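Local coordinates for UL18 protein (Human herpesvirus 5, PDB 3D2U), which engages the host inhibitory receptor LILRB1 as a viral MHC class I mimic and thereby modulates natural killer cell activity, at residues G113-G118 / T164-Y169; L124-D129 / L133-N138. The protein carries 4 engineered substitutions. All blocks are in the same frame, centred on the assembly; numbering follows the deposited sequence.

Contact 1: residues G113-G118 / T164-Y169. With NAG (2-acetamido-2-deoxy-beta-D-glucopyranose), chain N.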
ATOM      1  N   GLY A 113      20.984  -5.081  16.265  1.00 57.25           N
ATOM      2  CA  GLY A 113      19.805  -5.723  16.830  1.00 48.35           C
ATOM      3  C   GLY A 113      18.625  -4.796  17.127  1.00 56.56           C
ATOM      4  O   GLY A 113      18.777  -3.576  17.230  1.00 52.70           O
ATOM      5  N   TYR A 114      17.444  -5.389  17.286  1.00 52.41           N
ATOM      6  CA  TYR A 114      16.221  -4.641  17.569  1.00 45.24           C
ATOM      7  C   TYR A 114      15.089  -5.508  18.106  1.00 52.25           C
ATOM      8  O   TYR A 114      14.873  -6.623  17.640  1.00 54.88           O
ATOM      9  CB  TYR A 114      15.696  -3.967  16.294  1.00 42.73           C
ATOM     10  CG  TYR A 114      14.338  -3.296  16.469  1.00 45.75           C
ATOM     11  CD1 TYR A 114      14.239  -2.036  17.044  1.00 30.48           C
ATOM     12  CD2 TYR A 114      13.159  -3.916  16.045  1.00 41.63           C
ATOM     13  CE1 TYR A 114      13.011  -1.397  17.191  1.00 45.37           C
ATOM     14  CE2 TYR A 114      11.914  -3.287  16.197  1.00 45.19           C
ATOM     15  CZ  TYR A 114      11.854  -2.022  16.768  1.00 53.12           C
ATOM     16  OH  TYR A 114      10.650  -1.369  16.906  1.00 42.66           O
ATOM     17  N   GLU A 115      14.368  -4.982  19.087  1.00 47.59           N
ATOM     18  CA  GLU A 115      13.186  -5.653  19.605  1.00 49.46           C
ATOM     19  C   GLU A 115      12.163  -4.539  19.760  1.00 50.68           C
ATOM     20  O   GLU A 115      12.480  -3.460  20.262  1.00 38.57           O
ATOM     21  CB  GLU A 115      13.421  -6.365  20.943  1.00 41.31           C
ATOM     22  CG  GLU A 115      12.168  -7.162  21.377  1.00 47.72           C
ATOM     23  CD  GLU A 115      12.451  -8.334  22.312  1.00 57.84           C
ATOM     24  OE1 GLU A 115      11.728  -8.468  23.325  1.00 52.66           O
ATOM     25  OE2 GLU A 115      13.376  -9.127  22.031  1.00 52.85           O
ATOM     26  N   GLY A 116      10.945  -4.789  19.293  1.00 53.93           N
ATOM     27  CA  GLY A 116       9.918  -3.773  19.377  1.00 46.50           C
ATOM     28  C   GLY A 116       8.502  -4.277  19.573  1.00 34.56           C
ATOM     29  O   GLY A 116       8.118  -5.334  19.069  1.00 34.54           O
ATOM     30  N   PHE A 117       7.718  -3.489  20.300  1.00 29.24           N
ATOM     31  CA  PHE A 117       6.324  -3.804  20.580  1.00 47.76           C
ATOM     32  C   PHE A 117       5.431  -2.651  20.180  1.00 32.78           C
ATOM     33  O   PHE A 117       5.803  -1.485  20.298  1.00 38.48           O
ATOM     34  CB  PHE A 117       6.088  -4.062  22.071  1.00 32.51           C
ATOM     35  CG  PHE A 117       6.808  -5.252  22.608  1.00 44.47           C
ATOM     36  CD1 PHE A 117       8.185  -5.234  22.754  1.00 29.36           C
ATOM     37  CD2 PHE A 117       6.109  -6.398  22.958  1.00 41.70           C
ATOM     38  CE1 PHE A 117       8.861  -6.341  23.238  1.00 33.39           C
ATOM     39  CE2 PHE A 117       6.772  -7.511  23.445  1.00 30.65           C
ATOM     40  CZ  PHE A 117       8.150  -7.488  23.586  1.00 36.81           C
ATOM     41  N   GLY A 118       4.237  -2.999  19.732  1.00 46.29           N
ATOM     42  CA  GLY A 118       3.260  -2.009  19.353  1.00 28.07           C
ATOM     43  C   GLY A 118       1.895  -2.554  19.713  1.00 29.12           C
ATOM     44  O   GLY A 118       1.625  -3.737  19.508  1.00 36.81           O
ATOM     45  N   THR A 164      18.895  -8.454  29.258  1.00 58.53           N
ATOM     46  CA  THR A 164      20.143  -9.039  28.796  1.00 48.58           C
ATOM     47  C   THR A 164      19.878 -10.348  28.065  1.00 58.19           C
ATOM     48  O   THR A 164      20.493 -10.607  27.031  1.00 56.00           O
ATOM     49  CB  THR A 164      21.079  -9.313  29.968  1.00 61.54           C
ATOM     50  OG1 THR A 164      20.342  -9.980  31.003  1.00 56.00           O
ATOM     51  CG2 THR A 164      21.666  -8.006  30.495  1.00 55.04           C
ATOM     52  N   ILE A 165      18.968 -11.176  28.578  1.00 40.20           N
ATOM     53  CA  ILE A 165      18.716 -12.432  27.882  1.00 58.18           C
ATOM     54  C   ILE A 165      18.170 -12.147  26.480  1.00 64.65           C
ATOM     55  O   ILE A 165      18.477 -12.885  25.539  1.00 53.55           O
ATOM     56  CB  ILE A 165      17.766 -13.404  28.671  1.00 46.62           C
ATOM     57  CG1 ILE A 165      16.419 -13.554  27.960  1.00 41.24           C
ATOM     58  CG2 ILE A 165      17.598 -12.943  30.104  1.00 48.10           C
ATOM     59  CD1 ILE A 165      16.414 -14.604  26.866  1.00 58.73           C
ATOM     60  N   GLN A 166      17.375 -11.087  26.321  1.00 48.22           N
ATOM     61  CA  GLN A 166      16.876 -10.775  24.984  1.00 44.06           C
ATOM     62  C   GLN A 166      18.073 -10.376  24.115  1.00 43.78           C
ATOM     63  O   GLN A 166      18.158 -10.778  22.956  1.00 51.51           O
ATOM     64  CB  GLN A 166      15.830  -9.640  25.002  1.00 36.88           C
ATOM     65  CG  GLN A 166      14.458  -9.999  25.597  1.00 44.71           C
ATOM     66  CD  GLN A 166      13.808 -11.250  24.989  1.00 49.67           C
ATOM     67  OE1 GLN A 166      13.441 -12.177  25.711  1.00 54.06           O
ATOM     68  NE2 GLN A 166      13.653 -11.270  23.671  1.00 40.18           N
ATOM     69  N   ARG A 167      19.001  -9.604  24.685  1.00 41.00           N
ATOM     70  CA  ARG A 167      20.190  -9.152  23.954  1.00 49.21           C
ATOM     71  C   ARG A 167      21.115 -10.305  23.557  1.00 52.04           C
ATOM     72  O   ARG A 167      21.697 -10.296  22.470  1.00 48.09           O
ATOM     73  CB  ARG A 167      21.001  -8.148  24.788  1.00 52.87           C
ATOM     74  CG  ARG A 167      22.199  -7.547  24.046  1.00 49.24           C
ATOM     75  CD  ARG A 167      23.277  -6.988  24.983  1.00 47.13           C
ATOM     76  NE  ARG A 167      22.760  -6.054  25.980  1.00 58.05           N
ATOM     77  CZ  ARG A 167      22.565  -6.354  27.262  1.00 62.59           C
ATOM     78  NH1 ARG A 167      22.844  -7.568  27.716  1.00 59.99           N
ATOM     79  NH2 ARG A 167      22.099  -5.434  28.097  1.00 58.14           N
ATOM     80  N   ASN A 168      21.255 -11.290  24.442  1.00 45.99           N
ATOM     81  CA  ASN A 168      22.126 -12.431  24.178  1.00 50.41           C
ATOM     82  C   ASN A 168      21.536 -13.365  23.132  1.00 50.83           C
ATOM     83  O   ASN A 168      22.265 -14.065  22.441  1.00 57.03           O
ATOM     84  CB  ASN A 168      22.428 -13.215  25.465  1.00 52.03           C
ATOM     85  CG  ASN A 168      23.344 -12.456  26.423  1.00 58.44           C
ATOM     86  OD1 ASN A 168      24.147 -11.613  26.011  1.00 50.20           O
ATOM     87  ND2 ASN A 168      23.235 -12.767  27.710  1.00 41.41           N
ATOM     88  N   TYR A 169      20.215 -13.391  23.024  1.00 58.37           N
ATOM     89  CA  TYR A 169      19.579 -14.224  22.015  1.00 45.19           C
ATOM     90  C   TYR A 169      19.893 -13.555  20.673  1.00 60.26           C
ATOM     91  O   TYR A 169      20.303 -14.214  19.715  1.00 50.15           O
ATOM     92  CB  TYR A 169      18.059 -14.302  22.256  1.00 39.15           C
ATOM     93  CG  TYR A 169      17.266 -14.625  21.011  1.00 48.28           C
ATOM     94  CD1 TYR A 169      17.230 -15.924  20.485  1.00 63.26           C
ATOM     95  CD2 TYR A 169      16.600 -13.616  20.317  1.00 46.13           C
ATOM     96  CE1 TYR A 169      16.550 -16.200  19.287  1.00 50.46           C
ATOM     97  CE2 TYR A 169      15.927 -13.878  19.131  1.00 40.99           C
ATOM     98  CZ  TYR A 169      15.906 -15.168  18.615  1.00 56.31           C
ATOM     99  OH  TYR A 169      15.267 -15.411  17.416  1.00 46.21           O
TER
HETATM  100  C1  NAG N 831      18.309  -4.747  10.390  1.00 71.59           C
HETATM  101  C2  NAG N 831      18.442  -3.319  10.858  1.00 48.41           C
HETATM  102  C3  NAG N 831      17.382  -2.626  10.076  1.00 41.53           C
HETATM  103  C4  NAG N 831      17.698  -2.687   8.606  1.00 51.32           C
HETATM  104  C5  NAG N 831      17.928  -4.136   8.121  1.00 48.92           C
HETATM  105  C6  NAG N 831      18.520  -4.232   6.720  1.00 45.85           C
HETATM  106  C7  NAG N 831      18.897  -3.823  13.166  1.00 49.54           C
HETATM  107  C8  NAG N 831      18.319  -5.089  13.776  1.00 58.53           C
HETATM  108  N2  NAG N 831      18.155  -3.200  12.270  1.00 49.70           N
HETATM  109  O1  NAG N 831      18.992  -5.609  11.223  1.00 70.43           O
HETATM  110  O3  NAG N 831      17.221  -1.279  10.489  1.00 60.55           O
HETATM  111  O4  NAG N 831      16.535  -2.208   8.005  1.00 56.87           O
HETATM  112  O5  NAG N 831      18.792  -4.851   9.035  1.00 53.83           O
HETATM  113  O6  NAG N 831      17.492  -4.432   5.758  1.00 67.29           O
HETATM  114  O7  NAG N 831      19.998  -3.422  13.501  1.00 76.95           O

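Contact 2: residues L124-D129 / L133-N138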
ATOM      1  N   LEU A 124       4.685   0.828  21.564  1.00 39.27           N
ATOM      2  CA  LEU A 124       4.594   0.699  23.009  1.00 48.43           C
ATOM      3  C   LEU A 124       5.973   0.812  23.686  1.00 51.16           C
ATOM      4  O   LEU A 124       6.144   1.564  24.657  1.00 38.39           O
ATOM      5  CB  LEU A 124       3.943  -0.650  23.307  1.00 47.07           C
ATOM      6  CG  LEU A 124       3.708  -1.183  24.717  1.00 34.19           C
ATOM      7  CD1 LEU A 124       2.811  -0.227  25.482  1.00 53.81           C
ATOM      8  CD2 LEU A 124       3.049  -2.563  24.617  1.00 34.44           C
ATOM      9  N   MET A 125       6.944   0.054  23.171  1.00 29.45           N
ATOM     10  CA  MET A 125       8.324   0.067  23.669  1.00 46.70           C
ATOM     11  C   MET A 125       9.299  -0.569  22.670  1.00 50.73           C
ATOM     12  O   MET A 125       8.933  -1.453  21.894  1.00 41.60           O
ATOM     13  CB  MET A 125       8.423  -0.641  25.023  1.00 36.62           C
ATOM     14  CG  MET A 125       7.815  -2.017  25.048  1.00 44.46           C
ATOM     15  SD  MET A 125       8.086  -2.813  26.618  1.00 64.93           S
ATOM     16  CE  MET A 125       6.430  -3.267  27.066  1.00 57.98           C
ATOM     17  N   GLU A 126      10.544  -0.103  22.706  1.00 54.02           N
ATOM     18  CA  GLU A 126      11.584  -0.571  21.801  1.00 29.32           C
ATOM     19  C   GLU A 126      12.925  -0.755  22.501  1.00 52.80           C
ATOM     20  O   GLU A 126      13.140  -0.247  23.602  1.00 49.11           O
ATOM     21  CB  GLU A 126      11.743   0.426  20.646  1.00 47.71           C
ATOM     22  CG  GLU A 126      10.436   0.754  19.933  1.00 37.82           C
ATOM     23  CD  GLU A 126      10.620   1.691  18.754  1.00 57.45           C
ATOM     24  OE1 GLU A 126      10.669   1.199  17.606  1.00 46.41           O
ATOM     25  OE2 GLU A 126      10.716   2.919  18.975  1.00 47.97           O
ATOM     26  N   LEU A 127      13.814  -1.497  21.844  1.00 41.60           N
ATOM     27  CA  LEU A 127      15.156  -1.773  22.345  1.00 36.00           C
ATOM     28  C   LEU A 127      16.081  -1.745  21.131  1.00 44.53           C
ATOM     29  O   LEU A 127      15.965  -2.583  20.236  1.00 52.10           O
ATOM     30  CB  LEU A 127      15.209  -3.148  23.022  1.00 42.63           C
ATOM     31  CG  LEU A 127      16.566  -3.537  23.616  1.00 48.78           C
ATOM     32  CD1 LEU A 127      16.930  -2.553  24.716  1.00 42.08           C
ATOM     33  CD2 LEU A 127      16.521  -4.952  24.172  1.00 46.83           C
ATOM     34  N   LYS A 128      16.985  -0.769  21.103  1.00 58.03           N
ATOM     35  CA  LYS A 128      17.902  -0.610  19.997  1.00 55.60           C
ATOM     36  C   LYS A 128      19.339  -0.541  20.444  1.00 56.61           C
ATOM     37  O   LYS A 128      19.676  -0.839  21.581  1.00 54.47           O
ATOM     38  CB  LYS A 128      17.621   0.664  19.220  1.00 42.42           C
ATOM     39  CG  LYS A 128      16.197   0.816  18.724  1.00 57.32           C
ATOM     40  CD  LYS A 128      15.947   2.233  18.271  1.00 55.50           C
ATOM     41  CE  LYS A 128      14.511   2.392  17.808  1.00 52.15           C
ATOM     42  NZ  LYS A 128      14.357   2.090  16.359  1.00 52.04           N
ATOM     43  N   ASP A 129      20.190  -0.096  19.540  1.00 53.96           N
ATOM     44  CA  ASP A 129      21.598   0.180  19.772  1.00 45.48           C
ATOM     45  C   ASP A 129      22.252  -0.735  20.802  1.00 58.98           C
ATOM     46  O   ASP A 129      22.129  -1.951  20.681  1.00 63.91           O
ATOM     47  CB  ASP A 129      21.784   1.621  20.186  1.00 39.98           C
ATOM     48  CG  ASP A 129      20.916   2.502  19.344  1.00 55.56           C
ATOM     49  OD1 ASP A 129      20.546   2.109  18.227  1.00 58.25           O
ATOM     50  OD2 ASP A 129      20.580   3.619  19.788  1.00 64.47           O
ATOM     51  N   LEU A 133      18.910  -0.145  26.989  1.00 50.87           N
ATOM     52  CA  LEU A 133      17.879   0.825  27.410  1.00 52.12           C
ATOM     53  C   LEU A 133      16.551   0.854  26.614  1.00 58.02           C
ATOM     54  O   LEU A 133      16.525   1.312  25.469  1.00 51.54           O
ATOM     55  CB  LEU A 133      18.507   2.248  27.422  1.00 59.46           C
ATOM     56  CG  LEU A 133      18.218   3.406  26.434  1.00 55.09           C
ATOM     57  CD1 LEU A 133      17.587   4.573  27.194  1.00 47.94           C
ATOM     58  CD2 LEU A 133      19.505   3.913  25.765  1.00 58.18           C
ATOM     59  N   TRP A 134      15.447   0.396  27.215  1.00 54.32           N
ATOM     60  CA  TRP A 134      14.144   0.422  26.517  1.00 50.52           C
ATOM     61  C   TRP A 134      13.562   1.832  26.450  1.00 38.20           C
ATOM     62  O   TRP A 134      13.644   2.590  27.408  1.00 68.33           O
ATOM     63  CB  TRP A 134      13.084  -0.463  27.202  1.00 50.04           C
ATOM     64  CG  TRP A 134      13.293  -1.946  27.107  1.00 43.98           C
ATOM     65  CD1 TRP A 134      14.043  -2.715  27.943  1.00 52.73           C
ATOM     66  CD2 TRP A 134      12.731  -2.845  26.132  1.00 45.75           C
ATOM     67  NE1 TRP A 134      13.987  -4.031  27.560  1.00 51.89           N
ATOM     68  CE2 TRP A 134      13.195  -4.141  26.453  1.00 44.52           C
ATOM     69  CE3 TRP A 134      11.889  -2.679  25.024  1.00 47.06           C
ATOM     70  CZ2 TRP A 134      12.845  -5.272  25.699  1.00 47.03           C
ATOM     71  CZ3 TRP A 134      11.541  -3.810  24.274  1.00 50.48           C
ATOM     72  CH2 TRP A 134      12.021  -5.088  24.619  1.00 42.72           C
ATOM     73  N   THR A 135      12.979   2.178  25.311  1.00 38.37           N
ATOM     74  CA  THR A 135      12.339   3.469  25.153  1.00 42.88           C
ATOM     75  C   THR A 135      10.838   3.185  25.115  1.00 56.42           C
ATOM     76  O   THR A 135      10.436   2.016  25.051  1.00 40.21           O
ATOM     77  CB  THR A 135      12.798   4.180  23.872  1.00 49.88           C
ATOM     78  OG1 THR A 135      12.670   3.301  22.750  1.00 50.89           O
ATOM     79  CG2 THR A 135      14.255   4.621  24.010  1.00 45.50           C
ATOM     80  N   GLY A 136      10.018   4.233  25.168  1.00 43.71           N
ATOM     81  CA  GLY A 136       8.574   4.043  25.191  1.00 28.96           C
ATOM     82  C   GLY A 136       7.783   4.644  24.048  1.00 29.96           C
ATOM     83  O   GLY A 136       8.343   4.926  22.990  1.00 49.33           O
ATOM     84  N   PRO A 137       6.468   4.859  24.230  1.00 36.54           N
ATOM     85  CA  PRO A 137       5.683   5.437  23.134  1.00 43.25           C
ATOM     86  C   PRO A 137       6.116   6.839  22.771  1.00 52.62           C
ATOM     87  O   PRO A 137       6.888   7.483  23.490  1.00 53.19           O
ATOM     88  CB  PRO A 137       4.254   5.450  23.686  1.00 26.04           C
ATOM     89  CG  PRO A 137       4.257   4.364  24.714  1.00 41.85           C
ATOM     90  CD  PRO A 137       5.603   4.543  25.379  1.00 37.09           C
ATOM     91  N   ASN A 138       5.630   7.305  21.633  1.00 47.96           N
ATOM     92  CA  ASN A 138       5.905   8.667  21.245  1.00 32.33           C
ATOM     93  C   ASN A 138       4.623   9.339  21.724  1.00 49.87           C
ATOM     94  O   ASN A 138       3.686   9.542  20.957  1.00 44.85           O
ATOM     95  CB  ASN A 138       6.047   8.803  19.737  1.00 42.82           C
ATOM     96  CG  ASN A 138       6.563  10.175  19.339  1.00 54.51           C
ATOM     97  OD1 ASN A 138       7.366  10.771  20.059  1.00 67.53           O
ATOM     98  ND2 ASN A 138       6.126  10.674  18.189  1.00 48.50           N
TER
HETATM   99  O   HOH W   1      10.269   3.304  21.871  1.00 49.15           O

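Contact 1: residues G113-G118 / T164-Y169
Glu115 and Gln166 make the whole of this contact: a single hydrogen bond runs from Gln166 NE2 to Glu115 OE2 at 2.7 Å. The amide nitrogen meets the carboxylate from the side of its other oxygen, on the syn lone pair of OE2, yet OE1 takes no share of the bond because its angle to NE2 is poor. The N-H...O angle of 143° shows a moderately bent bond, and the acceptor is tilted out of the amide plane. Carboxylate and amide planes stand 74° apart, so the two groups do not lie flat against each other.

Torsions explain how so small an interface, 86 Å² in total, spans backbones whose nearest CA atoms, those of Glu115 and Gln166, are 8.3 Å apart. Glu115 turns CG away from its own N and runs extended, carrying the carboxylate from the strand toward helix 161-171; Gln166 bends at chi2 (-53°) and brings its amide across that chain at about a right angle.

In the next shell, Glu115 packs on Trp134, on His100 of the neighbouring strand and on an apolar side chain of the bound peptide. Tyr169, one helical turn beyond Gln166, hydrogen-bonds the peptide backbone through OH. Sheet floor, helical wall and peptide between them are the hallmarks of the MHC class I alpha1-alpha2 platform and its peptide-binding groove.

Contact 2: residues L124-D129 / L133-N138
Leu133 enters the contact through its backbone, where Leu127 CD1 packs against its N and C atoms. Trp134 then lays its indole over the strand. Leu127 CB sits 3.8 Å from the centroid of the six-membered ring and only 6° off the ring normal, a CH-pi contact over one face. Met125 SD approaches the same ring obliquely, 4.6 Å from its centroid and 30° off the normal, in a Met-aromatic contact. Its chi1 of 52° sets CG between the backbone N and the carbonyl carbon, which leaves CB, CG and SD of Met125 all about 4 Å from Trp134 CE3. Beyond the two segments, Trp134 NE1 is hydrogen-bonded to Thr163 OG1.

Thr135 pairs with Glu126 in a single antiparallel bridge of the hydrogen-bonded type. Thr135 N donates to Glu126 O at 3.0 Å, and Glu126 N returns a bond to Thr135 O at 3.2 Å. A water next to the bridge accepts from Thr135 OG1 (2.6 Å) and donates to Glu126 OE2 and to Gly136 O, while Glu126 OE1 is hydrogen-bonded to Tyr114 OH.

Gly136 CA makes a CA-H...O contact of 3.5 Å with Leu124 O. Pro137 follows with CD packed 3.1 Å from that same oxygen; its ring nitrogen has no hydrogen to offer, so the ladder of backbone bonds is not extended there.

The chemistry is therefore divided: Trp134, Leu127 and Met125 supply apolar packing, whereas Thr135, Gly136 and Glu126 share a water. Because both carboxylate oxygens of Glu126 accept hydrogen bonds, these partners would be expected to stabilise its negative charge.

In the fold
Following the chain from the N terminus, contact 1 begins on strand 110-119, after the earlier strands of the sheet and helix 62-88, and the chain then turns into strand 122-127, at one edge of the sheet. Contact 2 closes a short loop there, with only three residues between its segments, and holds the following 133-138 connection against the sheet edge. The chain then runs through helix 148-156 to helix 161-171, where contact 1 closes a much wider loop. Contact 2 is thus nested inside contact 1. Their centres lie 10 Å apart, joined by backbone pairing of Glu115 with Leu127 and by packing of Phe117 on Trp134. Together they tie sheet floor, edge connection and helical wall within the alpha1-alpha2 platform.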